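FACT complex subunit SPT16 (Ashbya gossypii, PDB 6A8M) probably acts as a histone chaperone that reorganises nucleosomes during transcription, replication and DNA repair, and is represented here by its N-terminal part, a peptidase-like domain with its preceding lobe. Local coordinates at residues S32-L37 against L65-K70; C73-S78 against I102-S107; Q186-G191 against C291-K296; D193-L198 against R230-L235; T214-S219 against S276-L281. One frame throughout, in Å; residues are numbered along the deposited sequence.

Interaction 1: S32-L37 against L65-K70; sequences SLVFIL and LIAVFK
The two phenylalanine rings meet the opposite strand obliquely. Phe69 brings CD2 to 3.6 Å from Ser32 CB, whereas Phe35 CD2 lies 3.8 Å from Ile66 O, the very carbonyl oxygen that the Phe35 backbone N binds. The first torsion of Phe35 accounts for this: CG stands beside its own N (chi1 -56°), which turns the ring back toward the acceptor on the neighbouring strand. From helix 48-57, Thr49 and Leu52 also touch this side chain. Between the backbones run two pairs of hydrogen bonds. Leu33 N reaches Val68 O at 3.0 Å and Val68 N returns to Leu33 O at 2.9 Å; then Phe35 N binds Ile66 O at 2.8 Å and Ile66 N binds Phe35 O at 2.9 Å. Leu33-Val68 and Phe35-Ile66 are thus the hydrogen-bonded pairs of an antiparallel ladder, with Val34-Ala67 and Ile36-Leu65 as the non-hydrogen-bonded ones. The ladder lies in the interior of the mixed six-stranded sheet of the SPT16 N-terminal lobe, where strand 131-134 flanks 32-37 and strand 72-77 flanks 64-68. Leu33, Phe35, Ile66 and Val68 project from one face of the sheet. On the other, Leu65 CD1 touches both Val34 CG1 and Ile36 CG1, 4.0 Å from the latter; the Leu65 and Ile36 side chains run alongside each other. Next to them Val34 CG2 rests 4.1 Å from Ala67 CB, and Trp148 of helix 143-158 and Leu121 of helix 113-128 cover this face.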
# COMPACT_ATOMS: atom_id res chain seq x y z
N SER A 32 5.09 20.98 15.35
CA SER A 32 6.12 20.71 14.36
C SER A 32 6.14 19.21 14.15
O SER A 32 5.58 18.46 14.94
CB SER A 32 7.50 21.22 14.80
OG SER A 32 7.95 20.57 15.98
N LEU A 33 6.81 18.78 13.07
CA LEU A 33 6.95 17.37 12.72
C LEU A 33 8.43 17.06 12.57
O LEU A 33 9.17 17.89 12.05
CB LEU A 33 6.24 17.05 11.40
CG LEU A 33 4.77 17.43 11.27
CD1 LEU A 33 4.25 17.03 9.91
CD2 LEU A 33 3.97 16.75 12.40
N VAL A 34 8.85 15.87 13.02
CA VAL A 34 10.21 15.39 12.75
C VAL A 34 10.16 13.95 12.26
O VAL A 34 9.60 13.08 12.95
CB VAL A 34 11.12 15.49 13.99
CG1 VAL A 34 12.52 15.05 13.61
CG2 VAL A 34 11.14 16.94 14.56
N PHE A 35 10.76 13.69 11.10
CA PHE A 35 10.85 12.35 10.52
C PHE A 35 12.32 12.04 10.25
O PHE A 35 13.02 12.84 9.64
CB PHE A 35 10.06 12.26 9.21
CG PHE A 35 8.61 12.64 9.37
CD1 PHE A 35 7.71 11.71 9.84
CD2 PHE A 35 8.17 13.91 9.07
CE1 PHE A 35 6.38 12.03 10.01
CE2 PHE A 35 6.83 14.25 9.24
CZ PHE A 35 5.93 13.31 9.71
N ILE A 36 12.77 10.86 10.70
CA ILE A 36 14.19 10.50 10.62
C ILE A 36 14.30 9.17 9.91
O ILE A 36 13.79 8.16 10.42
CB ILE A 36 14.86 10.43 12.00
CG1 ILE A 36 14.39 11.58 12.90
CG2 ILE A 36 16.38 10.45 11.84
CD1 ILE A 36 13.16 11.25 13.72
N LEU A 37 14.98 9.15 8.78
CA LEU A 37 15.18 7.92 8.03
C LEU A 37 16.63 7.51 8.24
O LEU A 37 17.55 8.28 7.95
CB LEU A 37 14.87 8.13 6.54
CG LEU A 37 14.22 6.89 5.89
CD1 LEU A 37 13.49 7.29 4.64
CD2 LEU A 37 15.26 5.78 5.61
N LEU A 65 17.06 13.52 7.69
CA LEU A 65 16.04 14.03 8.60
C LEU A 65 15.25 15.12 7.89
O LEU A 65 15.82 15.99 7.23
CB LEU A 65 16.68 14.57 9.87
CG LEU A 65 15.73 15.07 10.96
CD1 LEU A 65 16.41 14.96 12.33
CD2 LEU A 65 15.31 16.50 10.70
N ILE A 66 13.93 15.09 8.05
CA ILE A 66 13.05 16.13 7.55
C ILE A 66 12.20 16.61 8.72
O ILE A 66 11.51 15.80 9.35
CB ILE A 66 12.15 15.62 6.41
CG1 ILE A 66 12.99 15.02 5.28
CG2 ILE A 66 11.19 16.73 5.94
CD1 ILE A 66 12.15 14.30 4.18
N ALA A 67 12.23 17.90 8.99
CA ALA A 67 11.38 18.49 10.01
C ALA A 67 10.54 19.59 9.38
O ALA A 67 11.03 20.33 8.53
CB ALA A 67 12.20 19.06 11.17
N VAL A 68 9.28 19.68 9.80
CA VAL A 68 8.31 20.58 9.17
C VAL A 68 7.75 21.52 10.23
O VAL A 68 7.44 21.10 11.35
CB VAL A 68 7.15 19.82 8.49
CG1 VAL A 68 6.33 20.79 7.68
CG2 VAL A 68 7.69 18.67 7.58
N PHE A 69 7.62 22.80 9.86
CA PHE A 69 7.12 23.86 10.73
C PHE A 69 6.14 24.72 9.94
O PHE A 69 6.05 24.63 8.71
CB PHE A 69 8.26 24.74 11.26
CG PHE A 69 9.40 23.98 11.85
CD1 PHE A 69 10.42 23.49 11.05
CD2 PHE A 69 9.47 23.76 13.22
CE1 PHE A 69 11.47 22.77 11.60
CE2 PHE A 69 10.51 23.06 13.77
CZ PHE A 69 11.51 22.56 12.97
N LYS A 70 5.42 25.61 10.64
CA LYS A 70 4.57 26.57 9.94
C LYS A 70 5.35 27.37 8.91
O LYS A 70 4.89 27.56 7.77
CB LYS A 70 3.90 27.53 10.93
CG LYS A 70 3.19 28.71 10.23
CD LYS A 70 2.44 29.65 11.17
CE LYS A 70 1.91 30.85 10.35
NZ LYS A 70 1.01 31.79 11.06

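Interaction 2: C73-S78 against I102-S107; sequences CVVITS and IELWQS
Val74 sits squarely over the indole of Trp105: its CG1 lies 3.4 Å from the centroid of the six-membered ring and 11° off the ring normal, a CH-pi contact. Val74 CG2 reaches the same ring system at Trp105 CZ2, 3.9 Å away. Ile76 CG1 approaches obliquely and comes within 3.8 Å of Trp105 CE3. The indole is also held at its rim, because Trp105 NE1 donates to Glu103 OE2 at 2.9 Å, in the ring plane and on the anti lone pair of that oxygen. The other carboxylate oxygen of Glu103 forms a salt bridge with Arg124 of helix 113-128, consistent with a second-shell charge positioning the carboxylate that grips the ring. On the opposite face of the sheet Val75 CB packs 3.8 Å from Leu104 CD2, the two side chains lying alongside each other. Five backbone hydrogen bonds alternate in direction along the pair, from Glu103 N to Cys73 O at 2.8 Å as far as Ser107 N to Thr77 O, also 2.8 Å. The strands run parallel, and helix 79-95, N-capped by Ser78, links them: a beta-alpha-beta crossover that places 101-106 at one edge of the lobe's sheet.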
# COMPACT_ATOMS: atom_id res chain seq x y z
N CYS A 73 10.91 24.30 6.59
CA CYS A 73 11.23 22.89 6.61
C CYS A 73 12.74 22.78 6.67
O CYS A 73 13.44 23.55 6.01
CB CYS A 73 10.66 22.17 5.37
SG CYS A 73 11.25 20.49 5.10
N VAL A 74 13.25 21.87 7.49
CA VAL A 74 14.68 21.59 7.57
C VAL A 74 14.88 20.17 7.06
O VAL A 74 14.20 19.24 7.50
CB VAL A 74 15.21 21.73 9.01
CG1 VAL A 74 16.69 21.33 9.06
CG2 VAL A 74 15.03 23.15 9.51
N VAL A 75 15.81 20.02 6.11
CA VAL A 75 16.25 18.72 5.63
C VAL A 75 17.73 18.59 5.98
O VAL A 75 18.53 19.43 5.58
CB VAL A 75 16.05 18.57 4.12
CG1 VAL A 75 16.47 17.20 3.65
CG2 VAL A 75 14.59 18.85 3.76
N ILE A 76 18.08 17.55 6.73
CA ILE A 76 19.47 17.22 7.03
C ILE A 76 19.82 16.01 6.18
O ILE A 76 19.21 14.95 6.34
CB ILE A 76 19.70 16.92 8.52
CG1 ILE A 76 19.24 18.08 9.40
CG2 ILE A 76 21.19 16.52 8.78
CD1 ILE A 76 19.33 17.79 10.89
N THR A 77 20.76 16.17 5.26
CA THR A 77 21.08 15.08 4.35
C THR A 77 22.47 15.33 3.76
O THR A 77 23.05 16.40 3.94
CB THR A 77 20.01 14.95 3.25
OG1 THR A 77 20.12 13.66 2.64
CG2 THR A 77 20.17 16.05 2.18
N SER A 78 22.97 14.33 3.06
CA SER A 78 24.36 14.36 2.61
C SER A 78 24.54 15.35 1.46
O SER A 78 23.58 15.77 0.81
CB SER A 78 24.80 12.97 2.16
OG SER A 78 24.07 12.61 1.00
N ILE A 102 12.63 26.56 3.00
CA ILE A 102 13.27 25.25 3.16
C ILE A 102 14.76 25.48 3.35
O ILE A 102 15.39 26.19 2.55
CB ILE A 102 13.01 24.36 1.94
CG1 ILE A 102 11.52 24.11 1.74
CG2 ILE A 102 13.77 23.02 2.07
CD1 ILE A 102 11.23 23.46 0.38
N GLU A 103 15.34 24.87 4.38
CA GLU A 103 16.78 24.91 4.61
C GLU A 103 17.36 23.51 4.43
O GLU A 103 16.86 22.55 5.03
CB GLU A 103 17.10 25.42 6.02
CG GLU A 103 16.45 26.74 6.33
CD GLU A 103 16.82 27.27 7.69
OE1 GLU A 103 16.15 28.22 8.16
OE2 GLU A 103 17.79 26.76 8.29
N LEU A 104 18.39 23.40 3.60
CA LEU A 104 19.14 22.16 3.44
C LEU A 104 20.39 22.27 4.32
O LEU A 104 21.29 23.06 4.02
CB LEU A 104 19.51 21.94 1.98
CG LEU A 104 18.31 22.00 1.04
CD1 LEU A 104 18.73 21.90 -0.42
CD2 LEU A 104 17.36 20.88 1.40
N TRP A 105 20.42 21.50 5.39
CA TRP A 105 21.62 21.38 6.21
C TRP A 105 22.41 20.15 5.75
O TRP A 105 21.89 19.03 5.77
CB TRP A 105 21.26 21.25 7.69
CG TRP A 105 20.45 22.39 8.28
CD1 TRP A 105 20.08 23.56 7.66
CD2 TRP A 105 19.91 22.45 9.60
NE1 TRP A 105 19.33 24.34 8.53
CE2 TRP A 105 19.21 23.68 9.72
CE3 TRP A 105 19.93 21.57 10.69
CZ2 TRP A 105 18.57 24.06 10.90
CZ3 TRP A 105 19.28 21.95 11.85
CH2 TRP A 105 18.60 23.17 11.95
N GLN A 106 23.66 20.35 5.33
CA GLN A 106 24.45 19.26 4.80
C GLN A 106 25.03 18.45 5.96
O GLN A 106 25.71 19.00 6.82
CB GLN A 106 25.55 19.84 3.92
CG GLN A 106 26.37 18.86 3.13
CD GLN A 106 27.36 19.59 2.22
OE1 GLN A 106 28.56 19.66 2.52
NE2 GLN A 106 26.85 20.15 1.13
N SER A 107 24.73 17.16 6.00
CA SER A 107 25.29 16.28 7.02
C SER A 107 26.75 15.95 6.70
O SER A 107 27.27 16.26 5.62
CB SER A 107 24.48 15.00 7.13
OG SER A 107 24.65 14.18 5.98

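Interaction 3: Q186-G191 against C291-K296; sequences QVSSRG and CGIRYK
Both Tyr295, with CG anti to the backbone N (chi1 -176°), and Val187, whose CG1 is likewise anti (chi1 174°), extend their side chains into the gap between helix and strand. As a result Val187 CG1 lies over one face of the Tyr295 ring, 3.7 Å from its centroid and displaced toward the rim. The closest ring atom is CD2, 3.5 Å from Val187 CG1. Lys296 CG occupies the other face, 3.8 Å above the plane, while Tyr295 OH is bonded to Asp250 N. The next helix residue, Ser188, directs its hydroxyl to the strand, with Ser188 OG 2.7 Å from Ile293 O; the same hydroxyl has hydrogen-bond partners in Ser300 OG and Tyr298 O, so a buried polar atom finds several neighbours at once. Gly191 has no side chain, which lets the helix backbone lie close to the strand: Ile293 CG1 packs 3.8 Å from Gly191 C. The helical segment 186-191 runs at 147° to strand 293-295, their axes approaching to 6.9 Å. That strand is the end of 285-295, hydrogen-bonded to 254-256 on one flank and to 298-308 on the other, and the long helix 179-208 lies against this curled sheet.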
# COMPACT_ATOMS: atom_id res chain seq x y z
N GLN A 186 -2.68 2.48 -12.13
CA GLN A 186 -3.17 1.68 -13.25
C GLN A 186 -2.06 0.82 -13.84
O GLN A 186 -2.30 -0.33 -14.23
CB GLN A 186 -3.81 2.57 -14.33
CG GLN A 186 -4.33 1.78 -15.54
CD GLN A 186 -5.50 0.86 -15.22
OE1 GLN A 186 -6.67 1.25 -15.40
NE2 GLN A 186 -5.20 -0.38 -14.80
N VAL A 187 -0.84 1.35 -13.93
CA VAL A 187 0.27 0.55 -14.42
C VAL A 187 0.48 -0.64 -13.50
O VAL A 187 0.56 -1.79 -13.94
CB VAL A 187 1.56 1.39 -14.53
CG1 VAL A 187 2.75 0.51 -14.90
CG2 VAL A 187 1.41 2.50 -15.59
N SER A 188 0.56 -0.36 -12.20
CA SER A 188 0.74 -1.41 -11.21
C SER A 188 -0.34 -2.48 -11.33
O SER A 188 -0.05 -3.69 -11.30
CB SER A 188 0.71 -0.80 -9.81
OG SER A 188 0.84 -1.81 -8.84
N SER A 189 -1.60 -2.05 -11.43
CA SER A 189 -2.71 -2.98 -11.51
C SER A 189 -2.63 -3.85 -12.76
O SER A 189 -2.92 -5.06 -12.70
CB SER A 189 -4.05 -2.23 -11.48
OG SER A 189 -4.27 -1.61 -10.21
N ARG A 190 -2.24 -3.26 -13.89
CA ARG A 190 -2.09 -4.09 -15.08
C ARG A 190 -0.94 -5.07 -14.89
O ARG A 190 -1.03 -6.22 -15.33
CB ARG A 190 -1.86 -3.23 -16.32
CG ARG A 190 -1.84 -4.06 -17.63
CD ARG A 190 -3.21 -4.56 -17.98
NE ARG A 190 -4.10 -3.45 -18.32
CZ ARG A 190 -4.09 -2.81 -19.50
NH1 ARG A 190 -3.25 -3.18 -20.47
NH2 ARG A 190 -4.93 -1.81 -19.72
N GLY A 191 0.11 -4.66 -14.19
CA GLY A 191 1.14 -5.62 -13.80
C GLY A 191 0.58 -6.76 -12.96
O GLY A 191 0.87 -7.93 -13.22
N CYS A 291 -1.95 -11.83 -5.78
CA CYS A 291 -0.67 -11.21 -5.99
C CYS A 291 -0.88 -9.71 -6.11
O CYS A 291 -1.98 -9.24 -6.40
CB CYS A 291 0.06 -11.80 -7.20
SG CYS A 291 -0.70 -11.48 -8.75
N GLY A 292 0.18 -8.99 -5.81
CA GLY A 292 0.10 -7.54 -5.78
C GLY A 292 1.42 -6.94 -6.19
O GLY A 292 2.46 -7.39 -5.71
N ILE A 293 1.37 -5.92 -7.02
CA ILE A 293 2.55 -5.34 -7.67
C ILE A 293 2.69 -3.91 -7.17
O ILE A 293 1.72 -3.29 -6.72
CB ILE A 293 2.37 -5.39 -9.20
CG1 ILE A 293 2.58 -6.83 -9.69
CG2 ILE A 293 3.27 -4.41 -9.95
CD1 ILE A 293 4.04 -7.25 -9.70
N ARG A 294 3.92 -3.39 -7.21
CA ARG A 294 4.17 -1.97 -7.03
C ARG A 294 4.77 -1.42 -8.31
O ARG A 294 5.66 -2.05 -8.91
CB ARG A 294 5.13 -1.66 -5.85
CG ARG A 294 4.68 -2.16 -4.48
CD ARG A 294 5.53 -1.51 -3.35
NE ARG A 294 6.97 -1.61 -3.62
CZ ARG A 294 7.81 -2.46 -3.03
NH1 ARG A 294 7.39 -3.30 -2.10
NH2 ARG A 294 9.09 -2.45 -3.37
N TYR A 295 4.28 -0.27 -8.76
CA TYR A 295 4.96 0.47 -9.82
C TYR A 295 5.24 1.87 -9.33
O TYR A 295 4.31 2.60 -8.96
CB TYR A 295 4.15 0.53 -11.10
CG TYR A 295 4.94 1.21 -12.16
CD1 TYR A 295 6.09 0.62 -12.68
CD2 TYR A 295 4.58 2.45 -12.63
CE1 TYR A 295 6.84 1.27 -13.65
CE2 TYR A 295 5.32 3.10 -13.61
CZ TYR A 295 6.45 2.51 -14.10
OH TYR A 295 7.20 3.14 -15.08
N LYS A 296 6.51 2.26 -9.37
CA LYS A 296 6.97 3.52 -8.76
C LYS A 296 6.36 3.71 -7.38
O LYS A 296 5.90 4.80 -7.03
CB LYS A 296 6.68 4.70 -9.67
CG LYS A 296 7.53 4.65 -10.93
CD LYS A 296 7.35 5.91 -11.80
CE LYS A 296 8.20 7.07 -11.31
NZ LYS A 296 8.42 8.07 -12.42

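Interaction 4: D193-L198 against R230-L235; sequences DKFMNL and RFLKKL
Lys194 starts toward Leu235, and its aliphatic chain does the touching. Beyond CB, CG lies 4.0 Å from Leu235 CD2; the turn about the CB-CG bond (chi2 -60°) then swings the chain round through CD, and CE comes closer still, 3.8 Å from Leu235 CD2. The lysine and leucine chains overlap while running in opposing senses, and the ammonium tip NZ ends in a salt bridge with Glu238 beyond the pair. One residue on, Phe195 turns its ring into an aromatic contact with Phe231. This is an offset edge-to-face pair, with planes at 86° and centroids 5.9 Å apart, in which the edge of Phe231 is turned to the face of Phe195. Phe231 CE2 is 3.9 Å from Phe195 CZ. The contact joins helix 179-208 to the short helix 229-233 and the turn after it in the M24 peptidase-like domain, whose fold is the pita-bread arrangement. At the rim of Phe195, Leu232 CD2 sits 4.1 Å from Phe195 CZ, near the ring plane. Leu198 and Phe231 approach from opposite directions, and Leu198 CD1 ends 4.0 Å from Phe231 CZ. No hydrogen bond crosses between the segments. Phe195 also meets Trp256 edge-to-face and touches Cys291 and Ile293 of strand 285-295.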
# COMPACT_ATOMS: atom_id res chain seq x y z
N ASP A 193 -2.45 -7.91 -12.98
CA ASP A 193 -3.16 -8.73 -13.96
C ASP A 193 -2.23 -9.71 -14.67
O ASP A 193 -2.57 -10.89 -14.83
CB ASP A 193 -3.82 -7.84 -15.03
CG ASP A 193 -5.12 -7.19 -14.58
OD1 ASP A 193 -5.68 -7.56 -13.52
OD2 ASP A 193 -5.56 -6.29 -15.33
N LYS A 194 -1.08 -9.23 -15.14
CA LYS A 194 -0.19 -10.09 -15.92
C LYS A 194 0.33 -11.25 -15.09
O LYS A 194 0.45 -12.37 -15.59
CB LYS A 194 1.01 -9.30 -16.45
CG LYS A 194 0.65 -8.25 -17.47
CD LYS A 194 -0.02 -8.88 -18.65
CE LYS A 194 0.15 -8.02 -19.86
NZ LYS A 194 -0.36 -8.74 -21.06
N PHE A 195 0.69 -10.97 -13.84
CA PHE A 195 1.20 -12.02 -12.97
C PHE A 195 0.10 -12.96 -12.51
O PHE A 195 0.36 -14.16 -12.34
CB PHE A 195 1.97 -11.39 -11.81
CG PHE A 195 3.32 -10.90 -12.23
CD1 PHE A 195 4.36 -11.80 -12.40
CD2 PHE A 195 3.53 -9.57 -12.56
CE1 PHE A 195 5.61 -11.39 -12.86
CE2 PHE A 195 4.77 -9.15 -13.01
CZ PHE A 195 5.81 -10.05 -13.16
N MET A 196 -1.13 -12.47 -12.30
CA MET A 196 -2.22 -13.41 -12.03
C MET A 196 -2.44 -14.34 -13.22
O MET A 196 -2.69 -15.55 -13.04
CB MET A 196 -3.51 -12.66 -11.67
CG MET A 196 -4.67 -13.58 -11.26
SD MET A 196 -4.28 -14.71 -9.89
CE MET A 196 -4.32 -13.58 -8.51
N ASN A 197 -2.34 -13.82 -14.45
CA ASN A 197 -2.43 -14.67 -15.62
C ASN A 197 -1.35 -15.75 -15.61
O ASN A 197 -1.62 -16.92 -15.90
CB ASN A 197 -2.32 -13.86 -16.91
CG ASN A 197 -2.35 -14.77 -18.14
OD1 ASN A 197 -3.38 -15.39 -18.41
ND2 ASN A 197 -1.23 -14.89 -18.84
N LEU A 198 -0.10 -15.36 -15.31
CA LEU A 198 1.00 -16.33 -15.25
C LEU A 198 0.74 -17.35 -14.18
O LEU A 198 1.01 -18.54 -14.36
CB LEU A 198 2.32 -15.63 -14.95
CG LEU A 198 3.07 -14.88 -16.03
CD1 LEU A 198 4.30 -14.28 -15.38
CD2 LEU A 198 3.45 -15.81 -17.19
N ARG A 230 13.80 -9.24 -19.42
CA ARG A 230 13.43 -9.22 -20.84
C ARG A 230 11.95 -9.50 -21.04
O ARG A 230 11.34 -8.98 -21.98
CB ARG A 230 14.29 -10.20 -21.62
CG ARG A 230 15.75 -9.78 -21.62
CD ARG A 230 16.62 -10.92 -21.97
NE ARG A 230 18.00 -10.64 -21.59
CZ ARG A 230 18.87 -9.99 -22.36
NH1 ARG A 230 18.51 -9.57 -23.56
NH2 ARG A 230 20.11 -9.79 -21.92
N PHE A 231 11.36 -10.31 -20.16
CA PHE A 231 9.92 -10.46 -20.13
C PHE A 231 9.25 -9.15 -19.75
O PHE A 231 8.26 -8.75 -20.36
CB PHE A 231 9.54 -11.56 -19.14
CG PHE A 231 8.14 -11.45 -18.61
CD1 PHE A 231 7.06 -11.69 -19.44
CD2 PHE A 231 7.91 -11.14 -17.28
CE1 PHE A 231 5.76 -11.60 -18.95
CE2 PHE A 231 6.60 -11.05 -16.80
CZ PHE A 231 5.55 -11.28 -17.64
N LEU A 232 9.80 -8.46 -18.74
CA LEU A 232 9.21 -7.20 -18.30
C LEU A 232 9.29 -6.14 -19.40
O LEU A 232 8.34 -5.38 -19.59
CB LEU A 232 9.91 -6.69 -17.04
CG LEU A 232 9.77 -7.44 -15.72
CD1 LEU A 232 10.40 -6.59 -14.62
CD2 LEU A 232 8.32 -7.73 -15.41
N LYS A 233 10.40 -6.09 -20.14
CA LYS A 233 10.54 -5.12 -21.23
C LYS A 233 9.40 -5.25 -22.23
O LYS A 233 8.91 -4.24 -22.76
CB LYS A 233 11.88 -5.31 -21.95
CG LYS A 233 12.99 -4.39 -21.50
CD LYS A 233 13.96 -5.10 -20.55
CE LYS A 233 14.91 -4.14 -19.85
NZ LYS A 233 15.73 -4.83 -18.81
N LYS A 234 8.96 -6.48 -22.49
CA LYS A 234 7.93 -6.71 -23.50
C LYS A 234 6.54 -6.32 -23.02
O LYS A 234 5.59 -6.38 -23.81
CB LYS A 234 7.92 -8.17 -23.91
CG LYS A 234 9.13 -8.56 -24.72
CD LYS A 234 9.40 -10.02 -24.47
CE LYS A 234 9.89 -10.74 -25.67
NZ LYS A 234 9.98 -12.19 -25.28
N LEU A 235 6.40 -5.95 -21.75
CA LEU A 235 5.14 -5.42 -21.26
C LEU A 235 4.94 -3.96 -21.63
O LEU A 235 3.83 -3.45 -21.47
CB LEU A 235 5.07 -5.54 -19.74
CG LEU A 235 5.08 -6.94 -19.14
CD1 LEU A 235 5.01 -6.85 -17.65
CD2 LEU A 235 3.92 -7.74 -19.70

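Interaction 5: T214-S219 against S276-L281; sequences TDAKLS and SSETQL
Ser219 and Ser276 meet where the N-terminal end of helix 215-224 packs against a loop of the M24 peptidase-like domain, and the helix start is a classic N-cap: Thr214 OG1 accepts from Lys217 N at 3.0 Å. The close-fitting part of the contact lies along the inner side of that helix end. Ser276 OG donates to Ser219 OG at 2.8 Å, and Ser276 OG is also bonded to Ile262 N of the adjoining strand, so one hydroxyl ties helix, loop and sheet together. Ala216 CA packs against Ser276 CB, and deeper in, Leu218 CD2 lies 4.1 Å from Leu281 CD2, the two leucines crossing at a slant beside helix 179-208. At the helix start Asp215 N donates to Thr279 O at 3.1 Å, nearly straight (164°) and with the donor 21° out of the plane of that carbonyl. The Asp215 carboxylate marks the change to the watery side. Its OD1 is held by Ser264 OG, whereas OD2 is bound by a water at 2.7 Å that also reaches Thr279 OG1. A second water makes a weak bond with the same OD2 and sits 2.6 Å from Ser277 OG, so solvent links the carboxylate to Thr279, and more weakly to Ser277. Beyond it the contact thins: the exposed Glu278 merely folds back, OE1 3.9 Å from Ala216 CB. At the end of the loop, Gln280 NE2 turns to Leu281 O, 2.9 Å away, and uses a lone pair in the carbonyl plane.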
# COMPACT_ATOMS: atom_id res chain seq x y z
N THR A 214 4.21 -28.10 -3.36
CA THR A 214 3.48 -27.36 -2.34
C THR A 214 2.99 -26.03 -2.90
O THR A 214 3.50 -25.52 -3.90
CB THR A 214 4.34 -27.08 -1.12
OG1 THR A 214 5.38 -26.13 -1.45
CG2 THR A 214 4.97 -28.39 -0.57
N ASP A 215 1.99 -25.48 -2.22
CA ASP A 215 1.50 -24.15 -2.55
C ASP A 215 2.63 -23.12 -2.54
O ASP A 215 2.70 -22.25 -3.42
CB ASP A 215 0.42 -23.73 -1.54
CG ASP A 215 -0.88 -24.50 -1.72
OD1 ASP A 215 -1.05 -25.17 -2.75
OD2 ASP A 215 -1.70 -24.43 -0.79
N ALA A 216 3.52 -23.21 -1.55
CA ALA A 216 4.57 -22.21 -1.40
C ALA A 216 5.63 -22.33 -2.50
O ALA A 216 6.15 -21.31 -2.98
CB ALA A 216 5.21 -22.33 -0.01
N LYS A 217 5.93 -23.54 -2.94
CA LYS A 217 6.85 -23.71 -4.07
C LYS A 217 6.26 -23.13 -5.35
O LYS A 217 6.96 -22.45 -6.12
CB LYS A 217 7.18 -25.18 -4.26
CG LYS A 217 8.11 -25.47 -5.42
CD LYS A 217 9.42 -24.73 -5.26
CE LYS A 217 10.34 -25.02 -6.44
NZ LYS A 217 11.50 -24.10 -6.47
N LEU A 218 4.97 -23.38 -5.59
CA LEU A 218 4.32 -22.83 -6.77
C LEU A 218 4.30 -21.31 -6.73
O LEU A 218 4.59 -20.66 -7.75
CB LEU A 218 2.90 -23.39 -6.86
CG LEU A 218 2.04 -22.93 -8.03
CD1 LEU A 218 2.70 -23.32 -9.35
CD2 LEU A 218 0.64 -23.53 -7.92
N SER A 219 3.97 -20.70 -5.59
CA SER A 219 3.92 -19.24 -5.57
C SER A 219 5.32 -18.67 -5.69
O SER A 219 5.50 -17.59 -6.26
CB SER A 219 3.22 -18.71 -4.32
OG SER A 219 3.96 -18.94 -3.13
N SER A 276 1.39 -18.09 1.74
CA SER A 276 1.14 -19.35 1.04
C SER A 276 1.17 -20.51 2.02
O SER A 276 1.95 -20.51 2.98
CB SER A 276 2.18 -19.61 -0.06
OG SER A 276 1.96 -18.79 -1.20
N SER A 277 0.33 -21.49 1.77
CA SER A 277 0.36 -22.71 2.57
C SER A 277 1.65 -23.47 2.29
O SER A 277 2.24 -23.35 1.21
CB SER A 277 -0.85 -23.59 2.27
OG SER A 277 -2.06 -22.88 2.43
N GLU A 278 2.08 -24.28 3.26
CA GLU A 278 3.26 -25.12 3.13
C GLU A 278 2.94 -26.54 2.70
O GLU A 278 3.85 -27.39 2.60
CB GLU A 278 4.02 -25.15 4.47
CG GLU A 278 4.48 -23.78 4.95
CD GLU A 278 5.56 -23.19 4.05
OE1 GLU A 278 6.25 -23.96 3.36
OE2 GLU A 278 5.71 -21.95 4.04
N THR A 279 1.67 -26.84 2.44
CA THR A 279 1.20 -28.19 2.18
C THR A 279 1.06 -28.42 0.68
O THR A 279 1.02 -27.48 -0.12
CB THR A 279 -0.13 -28.43 2.88
OG1 THR A 279 -1.04 -27.38 2.52
CG2 THR A 279 0.06 -28.40 4.40
N GLN A 280 0.93 -29.70 0.31
CA GLN A 280 0.82 -30.10 -1.09
C GLN A 280 -0.30 -29.36 -1.82
O GLN A 280 -1.37 -29.10 -1.27
CB GLN A 280 0.58 -31.61 -1.17
CG GLN A 280 0.02 -32.10 -2.52
CD GLN A 280 1.05 -32.10 -3.64
OE1 GLN A 280 2.27 -32.22 -3.40
NE2 GLN A 280 0.56 -31.96 -4.88
N LEU A 281 -0.02 -29.00 -3.07
CA LEU A 281 -1.04 -28.43 -3.94
C LEU A 281 -2.19 -29.43 -4.07
O LEU A 281 -1.99 -30.58 -4.47
CB LEU A 281 -0.43 -28.12 -5.30
CG LEU A 281 -1.34 -27.68 -6.44
CD1 LEU A 281 -2.07 -26.42 -6.07
CD2 LEU A 281 -0.48 -27.44 -7.68
O HOH W 1 -2.38 -26.80 0.23
O HOH W 2 -3.75 -24.71 1.86

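Overall arrangement
Interactions 1 and 2 belong to one sheet of the N-terminal lobe and touch directly, since strands 64-68 and 72-77 are neighbours; the antiparallel pair is almost wholly buried, the parallel pair at the sheet border only partly. Both rely on backbone hydrogen-bond ladders. Interactions 3, 4 and 5 lie in the peptidase-like part, with the centre of interaction 5 about 44 Å from that of interaction 1. Interactions 3 and 4 share helix 179-208 and touch each other, yet 3 is buried against a sheet and 4, without polar bonds across it, is partly open. Interaction 5, towards the surface, adds hydroxyls, a carboxylate and water.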